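Local coordinates for CT296 (Chlamydia trachomatis, PDB 3QH6), which is of unknown function but resembles Fe(II) 2-oxoglutarate-dependent enzymes in structure and belongs to a cupin-clan family, at residues A[13-18]-A[83-88]; A[25-30]-A[113-118]; A[66-71]-A[90-95]; A[126-131]-A[147-152]. One frame throughout, in Å; residues are numbered along the deposited sequence.

Contact 1: residues A[13-18]-A[83-88]; sequences RYFQNH and ELTHRS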
# COMPACT_ATOMS: atom_id res chain seq x y z
N ARG A 13 -14.82 0.65 11.10
CA ARG A 13 -16.03 1.42 10.85
C ARG A 13 -15.77 2.51 9.87
O ARG A 13 -16.61 2.78 9.03
CB ARG A 13 -16.58 2.01 12.16
CG ARG A 13 -17.12 0.94 13.07
CD ARG A 13 -17.58 1.49 14.44
NE ARG A 13 -18.45 0.51 15.07
CZ ARG A 13 -18.82 0.53 16.35
NH1 ARG A 13 -18.35 1.48 17.17
NH2 ARG A 13 -19.64 -0.40 16.81
N TYR A 14 -14.59 3.14 9.94
CA TYR A 14 -14.27 4.20 8.98
C TYR A 14 -14.19 3.60 7.57
O TYR A 14 -14.74 4.15 6.62
CB TYR A 14 -12.94 4.88 9.35
CG TYR A 14 -12.70 6.17 8.58
CD1 TYR A 14 -13.16 7.39 9.08
CD2 TYR A 14 -12.07 6.17 7.34
CE1 TYR A 14 -12.96 8.56 8.39
CE2 TYR A 14 -11.88 7.36 6.63
CZ TYR A 14 -12.32 8.54 7.17
OH TYR A 14 -12.15 9.74 6.50
N PHE A 15 -13.52 2.45 7.45
CA PHE A 15 -13.36 1.80 6.13
C PHE A 15 -14.73 1.36 5.58
O PHE A 15 -15.04 1.48 4.36
CB PHE A 15 -12.40 0.62 6.27
CG PHE A 15 -12.18 -0.11 4.98
CD1 PHE A 15 -12.91 -1.23 4.69
CD2 PHE A 15 -11.27 0.36 4.06
CE1 PHE A 15 -12.71 -1.90 3.48
CE2 PHE A 15 -11.07 -0.30 2.84
CZ PHE A 15 -11.80 -1.42 2.56
N GLN A 16 -15.59 0.86 6.48
CA GLN A 16 -16.94 0.45 6.08
C GLN A 16 -17.77 1.63 5.58
O GLN A 16 -18.56 1.52 4.63
CB GLN A 16 -17.62 -0.22 7.27
CG GLN A 16 -17.07 -1.64 7.48
CD GLN A 16 -17.21 -2.16 8.92
OE1 GLN A 16 -16.57 -3.14 9.29
NE2 GLN A 16 -18.05 -1.52 9.71
N ASN A 17 -17.60 2.77 6.24
CA ASN A 17 -18.40 3.93 5.94
C ASN A 17 -17.97 4.62 4.66
O ASN A 17 -18.81 5.07 3.88
CB ASN A 17 -18.34 4.89 7.13
CG ASN A 17 -19.27 6.04 6.98
OD1 ASN A 17 -18.88 7.19 7.20
ND2 ASN A 17 -20.52 5.75 6.60
N HIS A 18 -16.66 4.65 4.40
CA HIS A 18 -16.08 5.44 3.32
C HIS A 18 -15.48 4.63 2.18
O HIS A 18 -15.33 5.15 1.07
CB HIS A 18 -14.97 6.36 3.87
CG HIS A 18 -15.47 7.33 4.88
ND1 HIS A 18 -16.12 8.50 4.54
CD2 HIS A 18 -15.47 7.29 6.24
CE1 HIS A 18 -16.47 9.14 5.64
NE2 HIS A 18 -16.10 8.43 6.68
N GLU A 83 -8.75 -8.38 6.89
CA GLU A 83 -9.57 -8.02 8.05
C GLU A 83 -10.58 -6.88 7.75
O GLU A 83 -11.74 -6.94 8.13
CB GLU A 83 -8.66 -7.61 9.24
CG GLU A 83 -9.41 -7.39 10.52
CD GLU A 83 -8.49 -7.33 11.74
OE1 GLU A 83 -7.24 -7.40 11.55
OE2 GLU A 83 -9.02 -7.20 12.87
N LEU A 84 -10.10 -5.86 7.06
CA LEU A 84 -10.93 -4.71 6.67
C LEU A 84 -12.04 -5.10 5.70
O LEU A 84 -13.13 -4.53 5.76
CB LEU A 84 -10.07 -3.63 6.00
CG LEU A 84 -9.20 -2.83 6.96
CD1 LEU A 84 -8.09 -2.08 6.23
CD2 LEU A 84 -10.10 -1.86 7.83
N THR A 85 -11.75 -6.08 4.83
CA THR A 85 -12.68 -6.47 3.78
C THR A 85 -13.52 -7.70 4.15
O THR A 85 -14.36 -8.14 3.36
CB THR A 85 -11.97 -6.72 2.46
OG1 THR A 85 -10.96 -7.75 2.60
CG2 THR A 85 -11.32 -5.46 1.99
N HIS A 86 -13.34 -8.21 5.37
CA HIS A 86 -14.01 -9.46 5.80
C HIS A 86 -13.79 -10.63 4.86
O HIS A 86 -14.72 -11.39 4.58
CB HIS A 86 -15.51 -9.24 6.01
CG HIS A 86 -15.83 -8.37 7.18
ND1 HIS A 86 -17.08 -8.34 7.77
CD2 HIS A 86 -15.06 -7.49 7.88
CE1 HIS A 86 -17.07 -7.48 8.77
NE2 HIS A 86 -15.86 -6.95 8.86
N ARG A 87 -12.56 -10.79 4.40
CA ARG A 87 -12.15 -11.91 3.57
C ARG A 87 -11.36 -12.90 4.41
O ARG A 87 -10.67 -12.48 5.34
CB ARG A 87 -11.27 -11.42 2.42
CG ARG A 87 -12.00 -10.58 1.40
CD ARG A 87 -13.35 -11.18 1.05
NE ARG A 87 -13.86 -10.69 -0.23
CZ ARG A 87 -15.14 -10.43 -0.48
NH1 ARG A 87 -16.06 -10.61 0.47
NH2 ARG A 87 -15.51 -9.99 -1.67
N SER A 88 -11.45 -14.19 4.10
CA SER A 88 -10.66 -15.22 4.78
C SER A 88 -9.20 -14.88 4.65
O SER A 88 -8.45 -14.84 5.63
CB SER A 88 -10.88 -16.60 4.15
OG SER A 88 -12.17 -17.09 4.45
O HOH W 1 -13.98 -3.64 8.10
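F15 on helix 9-18 lays its ring against L84, in the last turn of helix 77-85. H86, with positive phi, ends that helix in a Schellman motif. The contact thus joins the C-terminal half of helix 9-18 to the C-terminal end of helix 77-85, beside the sheet. The main meeting is a CH-pi contact. L84 CB stands over one face of the F15 ring, 4.1 Å from the ring centroid and 17° off the normal. It is displaced toward the rim. F15 holds CG opposite its backbone N (chi1 180°), which turns the ring to L84 CB and L84 O. At the base of the ring, L84 CD2 packs on F15 CB at 3.7 Å. At the far end, T85 CG2 lies obliquely, 4.1 Å from F15 CE1. The hydroxyl of T85 is used elsewhere, on A81 O of its own helix. F15 also rests on I21 of the edge strand 20-23. Polar groups meet at the exposed rim. The Q16 amide and the H86 ring stand nearly perpendicular, with planes 87° apart. Q16 OE1 and H86 NE2 are 3.9 Å apart, too far for a hydrogen bond. A water makes the link instead, by donating to both helices. It lies 2.9 Å from Q16 OE1 and 2.6 Å from L84 O.

Contact 2: residues A[25-30]-A[113-118]; sequences GLAPVS and VLLCLS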
# COMPACT_ATOMS: atom_id res chain seq x y z
N GLY A 25 2.23 6.25 9.35
CA GLY A 25 3.21 5.29 9.86
C GLY A 25 2.81 3.83 9.71
O GLY A 25 3.03 3.02 10.61
N LEU A 26 2.22 3.49 8.58
CA LEU A 26 1.78 2.12 8.33
C LEU A 26 2.98 1.17 8.22
O LEU A 26 2.96 0.07 8.75
CB LEU A 26 0.92 2.06 7.06
CG LEU A 26 0.26 0.73 6.68
CD1 LEU A 26 -0.63 0.23 7.81
CD2 LEU A 26 -0.54 0.89 5.40
N ALA A 27 4.02 1.63 7.51
CA ALA A 27 5.20 0.82 7.24
C ALA A 27 6.43 1.61 7.70
O ALA A 27 6.43 2.84 7.59
CB ALA A 27 5.29 0.52 5.76
N PRO A 28 7.47 0.91 8.22
CA PRO A 28 8.68 1.58 8.70
C PRO A 28 9.30 2.43 7.61
O PRO A 28 9.49 1.96 6.50
CB PRO A 28 9.62 0.43 9.05
CG PRO A 28 8.74 -0.76 9.27
CD PRO A 28 7.60 -0.56 8.30
N VAL A 29 9.60 3.68 7.94
CA VAL A 29 10.11 4.62 6.95
C VAL A 29 11.42 4.17 6.31
O VAL A 29 11.66 4.45 5.14
CB VAL A 29 10.26 6.02 7.57
CG1 VAL A 29 11.20 6.90 6.72
CG2 VAL A 29 8.89 6.66 7.75
N SER A 30 12.27 3.47 7.07
CA SER A 30 13.57 3.01 6.57
C SER A 30 13.43 1.88 5.55
O SER A 30 14.17 1.82 4.58
CB SER A 30 14.46 2.56 7.72
OG SER A 30 13.74 1.74 8.63
N VAL A 113 -3.61 -1.26 -1.59
CA VAL A 113 -2.94 -0.42 -0.61
C VAL A 113 -1.97 0.47 -1.35
O VAL A 113 -1.16 -0.01 -2.13
CB VAL A 113 -2.16 -1.25 0.43
CG1 VAL A 113 -1.29 -0.32 1.33
CG2 VAL A 113 -3.13 -2.05 1.27
N LEU A 114 -2.08 1.77 -1.12
CA LEU A 114 -1.12 2.71 -1.69
C LEU A 114 -0.15 2.99 -0.57
O LEU A 114 -0.55 3.46 0.48
CB LEU A 114 -1.84 3.99 -2.16
CG LEU A 114 -1.02 5.15 -2.76
CD1 LEU A 114 0.00 5.71 -1.78
CD2 LEU A 114 -0.34 4.71 -4.01
N LEU A 115 1.12 2.68 -0.76
CA LEU A 115 2.11 2.94 0.28
C LEU A 115 3.08 3.99 -0.22
O LEU A 115 3.71 3.82 -1.25
CB LEU A 115 2.83 1.65 0.59
CG LEU A 115 3.88 1.64 1.69
CD1 LEU A 115 3.32 2.01 3.07
CD2 LEU A 115 4.44 0.26 1.71
N CYS A 116 3.19 5.11 0.49
CA CYS A 116 4.11 6.16 0.05
C CYS A 116 5.56 5.79 0.46
O CYS A 116 5.79 5.34 1.60
CB CYS A 116 3.66 7.50 0.62
SG CYS A 116 4.75 8.85 0.12
N LEU A 117 6.51 5.92 -0.48
CA LEU A 117 7.88 5.39 -0.29
C LEU A 117 8.88 6.47 0.13
O LEU A 117 9.92 6.15 0.70
CB LEU A 117 8.41 4.71 -1.58
CG LEU A 117 7.69 3.42 -2.02
CD1 LEU A 117 8.40 2.81 -3.21
CD2 LEU A 117 7.60 2.41 -0.87
N SER A 118 8.57 7.74 -0.15
CA SER A 118 9.53 8.80 0.10
C SER A 118 8.88 10.15 0.41
O SER A 118 7.67 10.33 0.24
CB SER A 118 10.46 8.95 -1.11
OG SER A 118 9.76 9.48 -2.22
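The turn that leads from strand 20-23 into helix 29-42 packs here on strand 111-116, the middle strand of the five-stranded antiparallel sheet. The sheet is consistent with a cupin-clan fold. L26 and A27 of the turn meet V113 and L115 of the strand. P28 follows at the N-cap position of the helix. The closer pair is A27 and L115. L115 holds CG anti to its own N (chi1 -177°), and this swings the end of the side chain toward the turn. Both of its methyls then reach the single methyl of A27: L115 CD1 lies 3.7 Å from A27 CB, and L115 CD2 lies 4.1 Å from the same atom. The second pair is looser. L26 also extends away from its N, and its CD2 comes to 4.3 Å from V113 CG1. CB of L26, A27 and V113 all point into the contact, whereas L114 turns its side chain to the other face of the sheet. Neighbours extend the packing. F127 of the adjacent strand 125-128 touches both L26 and V113, and C32 of helix 29-42 touches A27. G123 is backbone-bonded to both A27 and C116, and so links the two segments indirectly. V113 and L115 pair with L148 and I146 of strand 145-151. No hydrogen bond runs directly between the two segments. The contact therefore rests on methyl-to-methyl packing in the buried interior. With no directional bond across it, the fit of the turn on the sheet depends on side-chain shape and on the burial of apolar surface.

Contact 3: residues A[66-71]-A[90-95]; sequences PGVQMI and VALVRD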
# COMPACT_ATOMS: atom_id res chain seq x y z
N PRO A 66 12.89 -8.40 -3.54
CA PRO A 66 12.24 -9.09 -2.43
C PRO A 66 11.62 -8.11 -1.44
O PRO A 66 10.74 -8.51 -0.67
CB PRO A 66 13.39 -9.89 -1.81
CG PRO A 66 14.59 -9.05 -2.07
CD PRO A 66 14.36 -8.51 -3.46
N GLY A 67 12.04 -6.85 -1.48
CA GLY A 67 11.58 -5.85 -0.53
C GLY A 67 10.07 -5.62 -0.56
O GLY A 67 9.50 -5.23 0.45
N VAL A 68 9.42 -5.88 -1.69
CA VAL A 68 7.99 -5.65 -1.77
C VAL A 68 7.27 -6.67 -0.92
O VAL A 68 6.52 -6.31 -0.05
CB VAL A 68 7.42 -5.73 -3.20
CG1 VAL A 68 5.90 -5.44 -3.15
CG2 VAL A 68 8.16 -4.76 -4.09
N GLN A 69 7.50 -7.96 -1.16
CA GLN A 69 6.75 -8.93 -0.38
C GLN A 69 7.22 -8.86 1.06
O GLN A 69 6.49 -9.23 1.93
CB GLN A 69 6.90 -10.37 -0.91
CG GLN A 69 6.05 -10.68 -2.16
CD GLN A 69 4.57 -11.01 -1.84
OE1 GLN A 69 3.98 -10.51 -0.87
NE2 GLN A 69 3.97 -11.84 -2.69
N MET A 70 8.46 -8.46 1.29
CA MET A 70 8.95 -8.40 2.68
C MET A 70 8.18 -7.35 3.47
O MET A 70 7.80 -7.58 4.61
CB MET A 70 10.44 -8.11 2.73
CG MET A 70 11.27 -9.36 2.47
SD MET A 70 12.98 -8.91 2.26
CE MET A 70 13.37 -8.41 3.96
N ILE A 71 7.91 -6.21 2.84
CA ILE A 71 7.09 -5.19 3.48
C ILE A 71 5.66 -5.70 3.67
O ILE A 71 5.06 -5.52 4.72
CB ILE A 71 7.10 -3.88 2.70
CG1 ILE A 71 8.45 -3.19 2.88
CG2 ILE A 71 5.95 -2.96 3.19
CD1 ILE A 71 8.52 -1.79 2.33
N VAL A 90 -6.28 -12.87 1.65
CA VAL A 90 -5.95 -12.26 0.39
C VAL A 90 -4.44 -12.38 0.22
O VAL A 90 -3.71 -12.68 1.19
CB VAL A 90 -6.36 -10.78 0.35
CG1 VAL A 90 -7.85 -10.61 0.73
CG2 VAL A 90 -5.45 -9.95 1.25
N ALA A 91 -3.97 -12.15 -1.00
CA ALA A 91 -2.53 -12.21 -1.30
C ALA A 91 -2.19 -11.16 -2.34
O ALA A 91 -3.04 -10.75 -3.10
CB ALA A 91 -2.14 -13.60 -1.83
N LEU A 92 -0.94 -10.71 -2.36
CA LEU A 92 -0.49 -9.74 -3.36
C LEU A 92 -0.51 -10.40 -4.74
O LEU A 92 0.10 -11.45 -4.91
CB LEU A 92 0.92 -9.26 -3.01
CG LEU A 92 1.50 -8.22 -3.97
CD1 LEU A 92 0.81 -6.90 -3.79
CD2 LEU A 92 3.02 -8.05 -3.74
N VAL A 93 -1.18 -9.77 -5.71
CA VAL A 93 -1.28 -10.33 -7.07
C VAL A 93 -0.66 -9.39 -8.12
O VAL A 93 -0.21 -9.85 -9.17
CB VAL A 93 -2.75 -10.69 -7.45
CG1 VAL A 93 -3.25 -11.84 -6.58
CG2 VAL A 93 -3.70 -9.44 -7.36
N ARG A 94 -0.66 -8.09 -7.86
CA ARG A 94 -0.13 -7.13 -8.83
C ARG A 94 0.41 -5.94 -8.08
O ARG A 94 -0.03 -5.67 -6.97
CB ARG A 94 -1.26 -6.64 -9.76
CG ARG A 94 -1.75 -7.71 -10.74
CD ARG A 94 -2.89 -7.14 -11.64
NE ARG A 94 -4.11 -6.89 -10.89
CZ ARG A 94 -4.96 -7.85 -10.51
NH1 ARG A 94 -4.69 -9.11 -10.81
NH2 ARG A 94 -6.06 -7.56 -9.83
N ASP A 95 1.35 -5.22 -8.67
CA ASP A 95 1.76 -3.95 -8.07
C ASP A 95 2.20 -2.94 -9.14
O ASP A 95 2.36 -3.28 -10.30
CB ASP A 95 2.83 -4.19 -7.01
CG ASP A 95 4.18 -4.43 -7.59
OD1 ASP A 95 4.59 -3.64 -8.46
OD2 ASP A 95 4.82 -5.41 -7.17
O HOH W 2 1.02 -11.48 -0.30
O HOH W 3 1.40 -13.30 -3.26
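Q69 OE1 takes a hydrogen from a water that in turn accepts from L92 N, and K73 NZ adds a weak bond to the same oxygen. The contact sets helix 66-75 on strand 91-98, an outermost strand of the antiparallel sheet. The helix and strand segments run roughly antiparallel, at 143°, with axes 10.5 Å apart. L92 N and O each reach Q69 through a water, while A91 and V93 pair with strand 145-151. The second water completes the bridge. It accepts from Q69 NE2 at 3.0 Å and donates to L92 O at 2.8 Å. One amide thus serves both polar backbone atoms of one strand residue, through two waters, and this probably limits the rotation of the amide. The Q69 chain bends at chi2 (-81°), which brings the amide over the L92 side chain. The methyl L92 CD2 sits almost straight above the amide plane, 3.8 Å from Q69 CD. V68, the residue before Q69, crosses L92 at about a right angle, its CG1 3.9 Å from L92 CD2. L148 of the next strand touches both V68 and L92. H62 touches both as well, and its ND1 is hydrogen-bonded to D95 OD2. That same carboxylate oxygen, OD2 of D95, lies 4.2 Å from V68 CG1.

Contact 4: residues A[126-131]-A[147-152]; sequences LFFSGE and ILRFSS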
# COMPACT_ATOMS: atom_id res chain seq x y z
N LEU A 126 -2.66 3.91 2.32
CA LEU A 126 -4.10 4.05 2.15
C LEU A 126 -4.67 2.71 1.72
O LEU A 126 -4.24 2.18 0.69
CB LEU A 126 -4.40 5.14 1.08
CG LEU A 126 -5.87 5.38 0.66
CD1 LEU A 126 -6.69 5.97 1.81
CD2 LEU A 126 -5.96 6.30 -0.56
N PHE A 127 -5.58 2.11 2.50
CA PHE A 127 -6.30 0.93 2.04
C PHE A 127 -7.55 1.45 1.32
O PHE A 127 -8.22 2.33 1.84
CB PHE A 127 -6.80 0.06 3.17
CG PHE A 127 -5.70 -0.63 3.96
CD1 PHE A 127 -5.01 0.06 4.95
CD2 PHE A 127 -5.41 -1.98 3.73
CE1 PHE A 127 -4.03 -0.58 5.73
CE2 PHE A 127 -4.41 -2.64 4.49
CZ PHE A 127 -3.72 -1.94 5.48
N PHE A 128 -7.91 0.87 0.18
CA PHE A 128 -9.12 1.31 -0.49
C PHE A 128 -9.59 0.24 -1.46
O PHE A 128 -8.82 -0.64 -1.82
CB PHE A 128 -8.88 2.62 -1.27
CG PHE A 128 -7.89 2.48 -2.45
CD1 PHE A 128 -8.36 2.33 -3.75
CD2 PHE A 128 -6.51 2.53 -2.23
CE1 PHE A 128 -7.47 2.21 -4.82
CE2 PHE A 128 -5.61 2.41 -3.28
CZ PHE A 128 -6.09 2.25 -4.58
N SER A 129 -10.83 0.33 -1.93
CA SER A 129 -11.20 -0.56 -3.01
C SER A 129 -11.76 0.24 -4.16
O SER A 129 -12.18 1.36 -3.98
CB SER A 129 -12.16 -1.67 -2.54
OG SER A 129 -13.49 -1.26 -2.53
N GLY A 130 -11.74 -0.33 -5.34
CA GLY A 130 -12.20 0.40 -6.52
C GLY A 130 -11.22 1.48 -6.98
O GLY A 130 -10.02 1.35 -6.82
N GLU A 131 -11.73 2.55 -7.56
CA GLU A 131 -10.88 3.65 -8.06
C GLU A 131 -10.16 4.38 -6.92
O GLU A 131 -10.69 4.49 -5.81
CB GLU A 131 -11.75 4.66 -8.84
CG GLU A 131 -12.56 3.96 -9.97
CD GLU A 131 -12.43 4.66 -11.31
OE1 GLU A 131 -12.06 5.85 -11.32
OE2 GLU A 131 -12.70 4.01 -12.35
N ILE A 147 1.55 0.98 -5.49
CA ILE A 147 0.21 0.50 -5.30
C ILE A 147 0.27 -1.01 -5.30
O ILE A 147 0.90 -1.62 -6.16
CB ILE A 147 -0.78 1.03 -6.38
CG1 ILE A 147 -2.18 0.49 -6.09
CG2 ILE A 147 -0.33 0.68 -7.80
CD1 ILE A 147 -2.94 1.35 -5.06
N LEU A 148 -0.38 -1.61 -4.31
CA LEU A 148 -0.32 -3.05 -4.09
C LEU A 148 -1.73 -3.56 -4.24
O LEU A 148 -2.63 -3.03 -3.60
CB LEU A 148 0.14 -3.31 -2.64
CG LEU A 148 1.53 -2.74 -2.32
CD1 LEU A 148 1.77 -2.78 -0.81
CD2 LEU A 148 2.59 -3.52 -3.07
N ARG A 149 -1.94 -4.57 -5.07
CA ARG A 149 -3.27 -5.08 -5.30
C ARG A 149 -3.43 -6.41 -4.61
O ARG A 149 -2.69 -7.35 -4.90
CB ARG A 149 -3.51 -5.26 -6.82
CG ARG A 149 -3.14 -4.07 -7.69
CD ARG A 149 -3.99 -2.84 -7.34
NE ARG A 149 -3.81 -1.81 -8.38
CZ ARG A 149 -4.54 -0.72 -8.50
NH1 ARG A 149 -5.53 -0.50 -7.65
NH2 ARG A 149 -4.30 0.14 -9.49
N PHE A 150 -4.48 -6.57 -3.79
CA PHE A 150 -4.64 -7.82 -3.04
C PHE A 150 -5.90 -8.54 -3.46
O PHE A 150 -6.94 -7.92 -3.55
CB PHE A 150 -4.69 -7.56 -1.52
CG PHE A 150 -3.40 -7.05 -0.95
CD1 PHE A 150 -2.42 -7.92 -0.51
CD2 PHE A 150 -3.14 -5.69 -0.91
CE1 PHE A 150 -1.18 -7.43 -0.00
CE2 PHE A 150 -1.93 -5.22 -0.39
CZ PHE A 150 -0.96 -6.09 0.04
N SER A 151 -5.81 -9.86 -3.67
CA SER A 151 -6.98 -10.60 -4.18
C SER A 151 -7.23 -11.86 -3.34
O SER A 151 -6.29 -12.52 -2.88
CB SER A 151 -6.77 -10.98 -5.67
OG SER A 151 -7.89 -11.70 -6.19
N SER A 152 -8.51 -12.16 -3.13
CA SER A 152 -8.90 -13.39 -2.44
C SER A 152 -9.06 -14.52 -3.47
O SER A 152 -9.38 -15.65 -3.12
CB SER A 152 -10.22 -13.19 -1.70
OG SER A 152 -11.29 -12.94 -2.63
O HOH W 4 -7.70 1.47 -8.28
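F128 and I147 make the apolar part of this contact. They sit on strands 125-128 and 145-151, which flank strand 111-116 in the antiparallel sheet, so the side chains meet across a strand. The two cross at about a right angle. F128 chi1 of 65° places CG between the backbone N and the carbonyl carbon, and this turns CZ toward I147. I147 CD1 comes to the edge of the F128 ring, near its plane, 3.3 Å from F128 CZ. That closeness is doubtful, because I147 was modelled in two conformers. The F128 ring also packs edge-to-face with Y132.

The second kind of interaction involves the R149 guanidinium. In the same, equally doubtful conformer, I147 CG1 lies over the centre of one of its faces. The guanidinium plane is turned 65° from the F128 ring, and R149 NH1 stands obliquely 4.2 Å from F128 CZ.

Polar bonds form the third group. A water donates to G130 O at 2.7 Å and accepts from R149 NH1 at 3.0 Å. R149 NH1 also bonds S112 OG, and NH2 bonds L105 O. A long, weak ion pair runs from NE to D107 OD2. These oxygens probably stabilise the buried charge, and the water ties it to the G130 turn.

Contacts 2, 3 and 4 share one antiparallel sheet, and contact 1 lies at its side. Contact 4 is the common neighbour. It joins contact 2 by backbone pairing, with V113 O 2.8 Å from L148 N and L114 O 2.8 Å from L126 N. It joins contact 3 through R94 O and R149 N, 2.9 Å apart. It meets contact 1 by packing, with L84 CD1 3.6 Å from F127 CG. Contacts 2 and 3 touch where L115 CD2 lies 3.8 Å from I71 CG2. Contacts 1 and 2 do not touch: their centres are 20 Å apart and their nearest atoms about 7 Å.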